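Local coordinates for ZYRO0G01672p (Zygosaccharomyces rouxii, PDB 4U8T), which probably reads N6-methyladenosine marks in mRNA through its YTH domain, the part captured here in complex with N6-methyladenosine RNA, at residues Ser26-Ile31 / Lys70-Phe75; Val86-Ser91 / Arg115-Arg120. One frame throughout, in Å; residues are numbered along the deposited sequence.

Overall arrangement
Two contacts within one mixed sheet illustrate how strand pairing takes its chemistry from its place in the fold. Interaction 1 joins the parallel neighbours 27-33 and 71-77 and is almost wholly buried, with aromatic and aliphatic side chains on both faces. Interaction 2 joins the antiparallel strands 82-94 and 111-123, is only partly buried, and adds a bulge and sets a buried Glu88 near an exposed Arg115. The centres lie about 9 Å apart, and strands 71-77 and 82-94 are themselves neighbours: Leu73 N probably bonds to Ala87 O, Lys70 forms a salt bridge with Glu88, and the rings of Phe75 and Trp116 meet on one face.

Interaction 1 of 2, residues Ser26-Ile31 / Lys70-Phe75; sequences SRFFVI and KIYLLF
Residues Arg27-Ile31 and Ile71-Phe75 run side by side as parallel strands, their axes 29° apart and 4.5 Å distant at closest approach. The amides of Arg27, Phe29 and Ile31 bond to Lys70 O, Tyr72 O and Leu74 O, while Arg27 O and Phe29 O receive the amides of Tyr72 and Leu74. Ahead of this ladder, Ser26 OG accepts a nearly straight bond from Lys70 N at 3.0 Å (172°); the hydroxyl also pairs with Pro23 O.

On one face, the rings of Phe28 and Tyr72 point the same way with planes only 14° apart, yet they are slid so far that they barely overlap; Phe28 CE2 comes 3.5 Å from Tyr72 CD1. The other face mixes aliphatic and aromatic groups. Phe29 CD1 meets Ile71 CG2 at 3.9 Å. Ile31 CG1, beside the backbone N, lies 3.7 Å from Leu73 CB, whereas CG2, anti to that N, sits over the face of the Phe75 ring, 3.9 Å from its centroid, in a CH-pi contact.

The connection between these parallel strands holds helices 36-45 and 52-63 with the short edge strand 47-48 between them; helix 52-63 packs on Phe29 and Ile71. The ladder uses inward-facing backbone groups, while outward ones of Phe28 and Ile71 bond to Ile149 and Met89. Apolar side chains thus fill the buried faces, with salt bridges Arg27-Glu148 and Lys70-Glu88 at the Ser26/Lys70 end.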
ATOM      1  N   SER A  26       0.760   1.351  14.675  1.00 31.73           N
ATOM      2  CA  SER A  26       0.578   0.869  13.322  1.00 27.42           C
ATOM      3  C   SER A  26       1.844   0.967  12.484  1.00 27.12           C
ATOM      4  O   SER A  26       2.727   1.756  12.758  1.00 28.71           O
ATOM      5  CB  SER A  26      -0.531   1.649  12.642  1.00 26.83           C
ATOM      6  OG  SER A  26      -1.783   1.339  13.180  1.00 26.64           O
ATOM      7  N   ARG A  27       1.938   0.160  11.445  1.00 22.95           N
ATOM      8  CA  ARG A  27       3.099   0.258  10.586  1.00 24.18           C
ATOM      9  C   ARG A  27       2.693   0.470   9.127  1.00 22.42           C
ATOM     10  O   ARG A  27       1.578   0.209   8.733  1.00 22.03           O
ATOM     11  CB  ARG A  27       3.974  -0.967  10.773  1.00 21.10           C
ATOM     12  CG  ARG A  27       4.460  -1.090  12.196  1.00 21.67           C
ATOM     13  CD  ARG A  27       5.056  -2.411  12.476  1.00 17.12           C
ATOM     14  NE  ARG A  27       6.278  -2.593  11.741  1.00 20.88           N
ATOM     15  CZ  ARG A  27       6.979  -3.715  11.743  1.00 22.95           C
ATOM     16  NH1 ARG A  27       6.552  -4.750  12.424  1.00 22.05           N
ATOM     17  NH2 ARG A  27       8.090  -3.808  11.043  1.00 23.21           N
ATOM     18  N   PHE A  28       3.620   0.999   8.351  1.00 21.72           N
ATOM     19  CA  PHE A  28       3.352   1.481   7.018  1.00 20.06           C
ATOM     20  C   PHE A  28       4.400   0.999   6.045  1.00 18.56           C
ATOM     21  O   PHE A  28       5.580   1.101   6.296  1.00 23.17           O
ATOM     22  CB  PHE A  28       3.328   2.997   7.007  1.00 20.13           C
ATOM     23  CG  PHE A  28       2.451   3.598   8.045  1.00 23.48           C
ATOM     24  CD1 PHE A  28       2.873   3.693   9.360  1.00 26.92           C
ATOM     25  CD2 PHE A  28       1.226   4.141   7.698  1.00 26.15           C
ATOM     26  CE1 PHE A  28       2.070   4.259  10.314  1.00 25.75           C
ATOM     27  CE2 PHE A  28       0.421   4.723   8.645  1.00 24.93           C
ATOM     28  CZ  PHE A  28       0.837   4.772   9.952  1.00 28.49           C
ATOM     29  N   PHE A  29       3.945   0.515   4.901  1.00 19.76           N
ATOM     30  CA  PHE A  29       4.817  -0.027   3.878  1.00 16.29           C
ATOM     31  C   PHE A  29       4.458   0.520   2.525  1.00 16.31           C
ATOM     32  O   PHE A  29       3.314   0.723   2.224  1.00 18.22           O
ATOM     33  CB  PHE A  29       4.730  -1.548   3.845  1.00 14.08           C
ATOM     34  CG  PHE A  29       5.284  -2.197   5.041  1.00 17.49           C
ATOM     35  CD1 PHE A  29       4.531  -2.330   6.184  1.00 23.60           C
ATOM     36  CD2 PHE A  29       6.558  -2.683   5.038  1.00 18.82           C
ATOM     37  CE1 PHE A  29       5.052  -2.920   7.299  1.00 22.89           C
ATOM     38  CE2 PHE A  29       7.066  -3.286   6.141  1.00 19.45           C
ATOM     39  CZ  PHE A  29       6.323  -3.399   7.272  1.00 17.22           C
ATOM     40  N   VAL A  30       5.464   0.774   1.718  1.00 14.22           N
ATOM     41  CA  VAL A  30       5.269   1.043   0.328  1.00 11.83           C
ATOM     42  C   VAL A  30       4.981  -0.269  -0.354  1.00 15.89           C
ATOM     43  O   VAL A  30       5.678  -1.239  -0.097  1.00 16.12           O
ATOM     44  CB  VAL A  30       6.501   1.673  -0.255  1.00  9.98           C
ATOM     45  CG1 VAL A  30       6.413   1.769  -1.717  1.00  8.12           C
ATOM     46  CG2 VAL A  30       6.703   2.992   0.356  1.00 14.49           C
ATOM     47  N   ILE A  31       3.946  -0.320  -1.190  1.00 13.65           N
ATOM     48  CA  ILE A  31       3.712  -1.455  -2.066  1.00 12.66           C
ATOM     49  C   ILE A  31       3.962  -1.031  -3.504  1.00 19.99           C
ATOM     50  O   ILE A  31       3.421  -0.048  -3.960  1.00 17.96           O
ATOM     51  CB  ILE A  31       2.285  -2.015  -1.949  1.00 13.81           C
ATOM     52  CG1 ILE A  31       2.075  -2.716  -0.593  1.00 14.86           C
ATOM     53  CG2 ILE A  31       1.980  -2.934  -3.104  1.00 12.57           C
ATOM     54  CD1 ILE A  31       2.982  -3.896  -0.302  1.00 12.41           C
ATOM     55  N   LYS A  70      -2.872  -1.491  12.894  1.00 31.23           N
ATOM     56  CA  LYS A  70      -3.068  -1.914  11.521  1.00 30.97           C
ATOM     57  C   LYS A  70      -1.792  -1.820  10.716  1.00 26.32           C
ATOM     58  O   LYS A  70      -0.819  -1.216  11.144  1.00 25.25           O
ATOM     59  CB  LYS A  70      -4.157  -1.065  10.870  1.00 32.57           C
ATOM     60  CG  LYS A  70      -5.569  -1.292  11.432  1.00 36.42           C
ATOM     61  CD  LYS A  70      -6.579  -0.321  10.815  1.00 43.50           C
ATOM     62  CE  LYS A  70      -7.977  -0.453  11.429  1.00 53.81           C
ATOM     63  NZ  LYS A  70      -9.017   0.338  10.688  1.00 49.67           N
ATOM     64  N   ILE A  71      -1.811  -2.401   9.530  1.00 26.99           N
ATOM     65  CA  ILE A  71      -0.727  -2.191   8.575  1.00 24.54           C
ATOM     66  C   ILE A  71      -1.271  -1.511   7.333  1.00 21.67           C
ATOM     67  O   ILE A  71      -2.165  -2.015   6.674  1.00 22.39           O
ATOM     68  CB  ILE A  71      -0.019  -3.507   8.184  1.00 20.91           C
ATOM     69  CG1 ILE A  71       0.922  -3.940   9.295  1.00 22.25           C
ATOM     70  CG2 ILE A  71       0.793  -3.331   6.931  1.00 19.51           C
ATOM     71  CD1 ILE A  71       1.729  -5.081   8.950  1.00 26.00           C
ATOM     72  N   TYR A  72      -0.734  -0.334   7.047  1.00 22.01           N
ATOM     73  CA  TYR A  72      -1.133   0.449   5.893  1.00 16.96           C
ATOM     74  C   TYR A  72      -0.204   0.176   4.728  1.00 18.19           C
ATOM     75  O   TYR A  72       0.995   0.057   4.870  1.00 17.43           O
ATOM     76  CB  TYR A  72      -1.141   1.922   6.237  1.00 17.40           C
ATOM     77  CG  TYR A  72      -2.216   2.277   7.220  1.00 25.16           C
ATOM     78  CD1 TYR A  72      -2.001   2.154   8.578  1.00 24.49           C
ATOM     79  CD2 TYR A  72      -3.449   2.739   6.795  1.00 20.69           C
ATOM     80  CE1 TYR A  72      -2.978   2.464   9.471  1.00 24.22           C
ATOM     81  CE2 TYR A  72      -4.414   3.047   7.673  1.00 24.49           C
ATOM     82  CZ  TYR A  72      -4.182   2.915   9.022  1.00 28.52           C
ATOM     83  OH  TYR A  72      -5.164   3.234   9.927  1.00 27.60           O
ATOM     84  N   LEU A  73      -0.809   0.056   3.564  1.00 18.86           N
ATOM     85  CA  LEU A  73      -0.094  -0.182   2.335  1.00 16.45           C
ATOM     86  C   LEU A  73      -0.283   1.014   1.422  1.00 19.70           C
ATOM     87  O   LEU A  73      -1.396   1.386   1.099  1.00 19.28           O
ATOM     88  CB  LEU A  73      -0.591  -1.466   1.676  1.00 16.50           C
ATOM     89  CG  LEU A  73      -0.625  -2.742   2.517  1.00 18.59           C
ATOM     90  CD1 LEU A  73      -1.327  -3.834   1.763  1.00 17.91           C
ATOM     91  CD2 LEU A  73       0.791  -3.185   2.866  1.00 18.84           C
ATOM     92  N   LEU A  74       0.816   1.619   1.013  1.00 14.04           N
ATOM     93  CA  LEU A  74       0.756   2.760   0.135  1.00 14.58           C
ATOM     94  C   LEU A  74       1.165   2.311  -1.252  1.00 17.73           C
ATOM     95  O   LEU A  74       2.303   1.973  -1.469  1.00 21.05           O
ATOM     96  CB  LEU A  74       1.651   3.885   0.672  1.00 17.44           C
ATOM     97  CG  LEU A  74       1.567   4.172   2.198  1.00 22.64           C
ATOM     98  CD1 LEU A  74       2.405   5.363   2.588  1.00 22.41           C
ATOM     99  CD2 LEU A  74       0.171   4.378   2.734  1.00 17.52           C
ATOM    100  N   PHE A  75       0.211   2.241  -2.169  1.00 15.54           N
ATOM    101  CA  PHE A  75       0.431   1.668  -3.488  1.00 14.50           C
ATOM    102  C   PHE A  75       1.019   2.642  -4.523  1.00 18.66           C
ATOM    103  O   PHE A  75       0.663   3.796  -4.602  1.00 17.53           O
ATOM    104  CB  PHE A  75      -0.862   1.110  -4.037  1.00 14.14           C
ATOM    105  CG  PHE A  75      -1.229  -0.233  -3.515  1.00 11.52           C
ATOM    106  CD1 PHE A  75      -1.742  -0.387  -2.252  1.00 10.61           C
ATOM    107  CD2 PHE A  75      -1.114  -1.347  -4.315  1.00 11.84           C
ATOM    108  CE1 PHE A  75      -2.100  -1.611  -1.801  1.00  9.98           C
ATOM    109  CE2 PHE A  75      -1.455  -2.574  -3.854  1.00 16.46           C
ATOM    110  CZ  PHE A  75      -1.954  -2.711  -2.599  1.00 11.41           C
TER

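Interaction 2 of 2, residues Val86-Ser91 / Arg115-Arg120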
ATOM      1  N   VAL A  86      -4.315   3.797  -0.935  1.00 17.06           N
ATOM      2  CA  VAL A  86      -3.977   3.299   0.384  1.00 13.84           C
ATOM      3  C   VAL A  86      -4.869   2.155   0.759  1.00 15.82           C
ATOM      4  O   VAL A  86      -6.064   2.265   0.641  1.00 19.82           O
ATOM      5  CB  VAL A  86      -4.117   4.401   1.441  1.00 14.23           C
ATOM      6  CG1 VAL A  86      -3.744   3.889   2.810  1.00 12.26           C
ATOM      7  CG2 VAL A  86      -3.262   5.559   1.073  1.00 16.73           C
ATOM      8  N   ALA A  87      -4.298   1.074   1.267  1.00 15.21           N
ATOM      9  CA  ALA A  87      -5.086  -0.046   1.743  1.00 16.28           C
ATOM     10  C   ALA A  87      -4.619  -0.504   3.118  1.00 19.46           C
ATOM     11  O   ALA A  87      -3.529  -0.196   3.525  1.00 22.98           O
ATOM     12  CB  ALA A  87      -5.015  -1.165   0.770  1.00 12.80           C
ATOM     13  N   GLU A  88      -5.472  -1.206   3.851  1.00 22.36           N
ATOM     14  CA  GLU A  88      -5.057  -1.904   5.065  1.00 21.54           C
ATOM     15  C   GLU A  88      -4.967  -3.385   4.834  1.00 21.22           C
ATOM     16  O   GLU A  88      -5.690  -3.902   4.020  1.00 21.63           O
ATOM     17  CB  GLU A  88      -6.022  -1.693   6.213  1.00 25.38           C
ATOM     18  CG  GLU A  88      -6.509  -0.312   6.436  1.00 30.69           C
ATOM     19  CD  GLU A  88      -7.608  -0.313   7.445  1.00 39.08           C
ATOM     20  OE1 GLU A  88      -8.107  -1.419   7.741  1.00 44.65           O
ATOM     21  OE2 GLU A  88      -7.960   0.773   7.952  1.00 44.43           O
HETATM   22  N   MSE A  89      -4.097  -4.069   5.571  1.00 19.66           N
HETATM   23  CA  MSE A  89      -4.163  -5.511   5.630  1.00 19.73           C
HETATM   24  C   MSE A  89      -5.360  -5.871   6.494  1.00 24.19           C
HETATM   25  O   MSE A  89      -5.670  -5.177   7.446  1.00 23.55           O
HETATM   26  CB  MSE A  89      -2.878  -6.106   6.182  1.00 19.56           C
HETATM   27  CG  MSE A  89      -1.693  -6.009   5.261  1.00 24.83           C
HETATM   28 SE   MSE A  89      -0.049  -6.882   5.843  1.00 38.56          SE
HETATM   29  CE  MSE A  89      -0.502  -8.698   5.541  1.00 23.26           C
ATOM     30  N   SER A  90      -6.064  -6.934   6.147  1.00 24.08           N
ATOM     31  CA  SER A  90      -7.213  -7.325   6.935  1.00 26.33           C
ATOM     32  C   SER A  90      -7.136  -8.816   7.174  1.00 26.01           C
ATOM     33  O   SER A  90      -8.057  -9.439   7.676  1.00 28.18           O
ATOM     34  CB  SER A  90      -8.525  -6.935   6.263  1.00 25.28           C
ATOM     35  OG  SER A  90      -8.634  -7.481   4.989  1.00 26.83           O
ATOM     36  N   SER A  91      -6.026  -9.394   6.771  1.00 22.73           N
ATOM     37  CA  SER A  91      -5.758 -10.756   7.106  1.00 24.59           C
ATOM     38  C   SER A  91      -4.273 -11.013   7.029  1.00 26.97           C
ATOM     39  O   SER A  91      -3.526 -10.216   6.495  1.00 24.60           O
ATOM     40  CB  SER A  91      -6.517 -11.688   6.179  1.00 27.61           C
ATOM     41  OG  SER A  91      -5.732 -12.028   5.059  1.00 27.86           O
ATOM     42  N   ARG A 115      -8.254  -4.180   2.735  1.00 22.42           N
ATOM     43  CA  ARG A 115      -9.401  -3.297   2.703  1.00 26.88           C
ATOM     44  C   ARG A 115      -8.997  -1.924   2.161  1.00 22.97           C
ATOM     45  O   ARG A 115      -8.162  -1.251   2.735  1.00 25.54           O
ATOM     46  CB  ARG A 115     -10.037  -3.282   4.088  1.00 33.24           C
ATOM     47  CG  ARG A 115     -11.128  -4.340   4.155  1.00 42.93           C
ATOM     48  CD  ARG A 115     -11.482  -4.875   5.533  1.00 47.78           C
ATOM     49  NE  ARG A 115     -11.531  -3.861   6.577  1.00 55.38           N
ATOM     50  CZ  ARG A 115     -11.572  -4.144   7.876  1.00 54.83           C
ATOM     51  NH1 ARG A 115     -11.591  -3.160   8.768  1.00 51.46           N
ATOM     52  NH2 ARG A 115     -11.624  -5.413   8.277  1.00 45.05           N
ATOM     53  N   TRP A 116      -9.488  -1.560   0.986  1.00 23.08           N
ATOM     54  CA  TRP A 116      -9.124  -0.269   0.404  1.00 21.68           C
ATOM     55  C   TRP A 116      -9.795   0.947   1.070  1.00 25.20           C
ATOM     56  O   TRP A 116     -10.965   0.937   1.391  1.00 28.64           O
ATOM     57  CB  TRP A 116      -9.383  -0.313  -1.110  1.00 21.17           C
ATOM     58  CG  TRP A 116      -8.279  -1.022  -1.827  1.00 18.59           C
ATOM     59  CD1 TRP A 116      -8.111  -2.363  -1.936  1.00 17.29           C
ATOM     60  CD2 TRP A 116      -7.177  -0.428  -2.507  1.00 16.66           C
ATOM     61  NE1 TRP A 116      -6.987  -2.644  -2.639  1.00 16.27           N
ATOM     62  CE2 TRP A 116      -6.386  -1.469  -2.997  1.00 16.15           C
ATOM     63  CE3 TRP A 116      -6.782   0.883  -2.750  1.00 17.03           C
ATOM     64  CZ2 TRP A 116      -5.225  -1.241  -3.712  1.00 13.77           C
ATOM     65  CZ3 TRP A 116      -5.630   1.102  -3.468  1.00 16.78           C
ATOM     66  CH2 TRP A 116      -4.867   0.052  -3.934  1.00 13.07           C
ATOM     67  N   ILE A 117      -8.989   1.979   1.295  1.00 21.99           N
ATOM     68  CA  ILE A 117      -9.365   3.199   2.011  1.00 23.39           C
ATOM     69  C   ILE A 117      -9.363   4.443   1.134  1.00 24.80           C
ATOM     70  O   ILE A 117     -10.257   5.281   1.196  1.00 31.33           O
ATOM     71  CB  ILE A 117      -8.376   3.509   3.135  1.00 25.77           C
ATOM     72  CG1 ILE A 117      -8.410   2.512   4.249  1.00 25.51           C
ATOM     73  CG2 ILE A 117      -8.633   4.856   3.733  1.00 28.71           C
ATOM     74  CD1 ILE A 117      -7.425   2.936   5.258  1.00 27.15           C
ATOM     75  N   VAL A 118      -8.289   4.584   0.374  1.00 20.18           N
ATOM     76  CA  VAL A 118      -8.059   5.732  -0.472  1.00 20.34           C
ATOM     77  C   VAL A 118      -7.771   5.256  -1.873  1.00 22.25           C
ATOM     78  O   VAL A 118      -6.987   4.355  -2.065  1.00 19.60           O
ATOM     79  CB  VAL A 118      -6.871   6.568   0.003  1.00 21.39           C
ATOM     80  CG1 VAL A 118      -6.766   7.823  -0.800  1.00 20.24           C
ATOM     81  CG2 VAL A 118      -7.009   6.899   1.447  1.00 25.78           C
ATOM     82  N   VAL A 119      -8.431   5.843  -2.851  1.00 20.93           N
ATOM     83  CA  VAL A 119      -8.052   5.641  -4.228  1.00 18.81           C
ATOM     84  C   VAL A 119      -7.864   7.009  -4.826  1.00 20.73           C
ATOM     85  O   VAL A 119      -8.824   7.703  -5.094  1.00 26.15           O
ATOM     86  CB  VAL A 119      -9.117   4.847  -5.028  1.00 20.19           C
ATOM     87  CG1 VAL A 119      -8.744   4.769  -6.477  1.00 21.09           C
ATOM     88  CG2 VAL A 119      -9.293   3.463  -4.483  1.00 15.69           C
ATOM     89  N   ARG A 120      -6.628   7.403  -5.037  1.00 17.91           N
ATOM     90  CA  ARG A 120      -6.348   8.732  -5.533  1.00 16.41           C
ATOM     91  C   ARG A 120      -4.901   8.878  -5.914  1.00 19.31           C
ATOM     92  O   ARG A 120      -4.042   8.375  -5.237  1.00 19.81           O
ATOM     93  CB  ARG A 120      -6.691   9.787  -4.496  1.00 24.02           C
ATOM     94  CG  ARG A 120      -5.836  11.019  -4.674  1.00 28.48           C
ATOM     95  CD  ARG A 120      -5.959  12.040  -3.629  1.00 26.85           C
ATOM     96  NE  ARG A 120      -5.336  13.237  -4.134  1.00 29.61           N
ATOM     97  CZ  ARG A 120      -5.467  14.431  -3.583  1.00 42.87           C
ATOM     98  NH1 ARG A 120      -4.865  15.473  -4.125  1.00 51.35           N
ATOM     99  NH2 ARG A 120      -6.213  14.583  -2.506  1.00 42.15           N
TER
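Val86 faces two residues of the opposite strand, Ile117 and Val118, and backbone hydrogen bonding shows it most plainly. Val86 O accepts both Ile117 N at 3.0 Å and Val118 N at 3.2 Å, each donor in the carbonyl plane, while Val86 N returns a bond to Val118 O. Glu88 and Arg115 close a reciprocal pair, N to O both ways at 2.9 Å.

This is a classic beta bulge in an antiparallel ladder: the extra residue, Ile117, has psi at -47° and shifts the register by one between Val86 and Ala87.

Among apolar contacts, Val86 CB and Val118 CB stand 3.8 Å apart, side by side against Phe161 of helix 151-161. On the other face, Ala87 CB sits over the Trp116 indole, 4.0 Å from the five-membered-ring centroid, while NE1 bonds to Ser42.

Charge is looser. Glu88 OE1 lies 4.0 Å from Arg115 NH1, well out of the guanidinium plane, so only electrostatic attraction is likely; OE2 pairs with Lys70. An alanine in place of Glu88 would probably leave Lys70 without its salt-bridge mate and Ile117 CD1 without the CG it packs against at 3.6 Å. Arg115 CD lies alongside Ser90 CB, and the bend at chi3 (41°) turns the guanidinium beyond it.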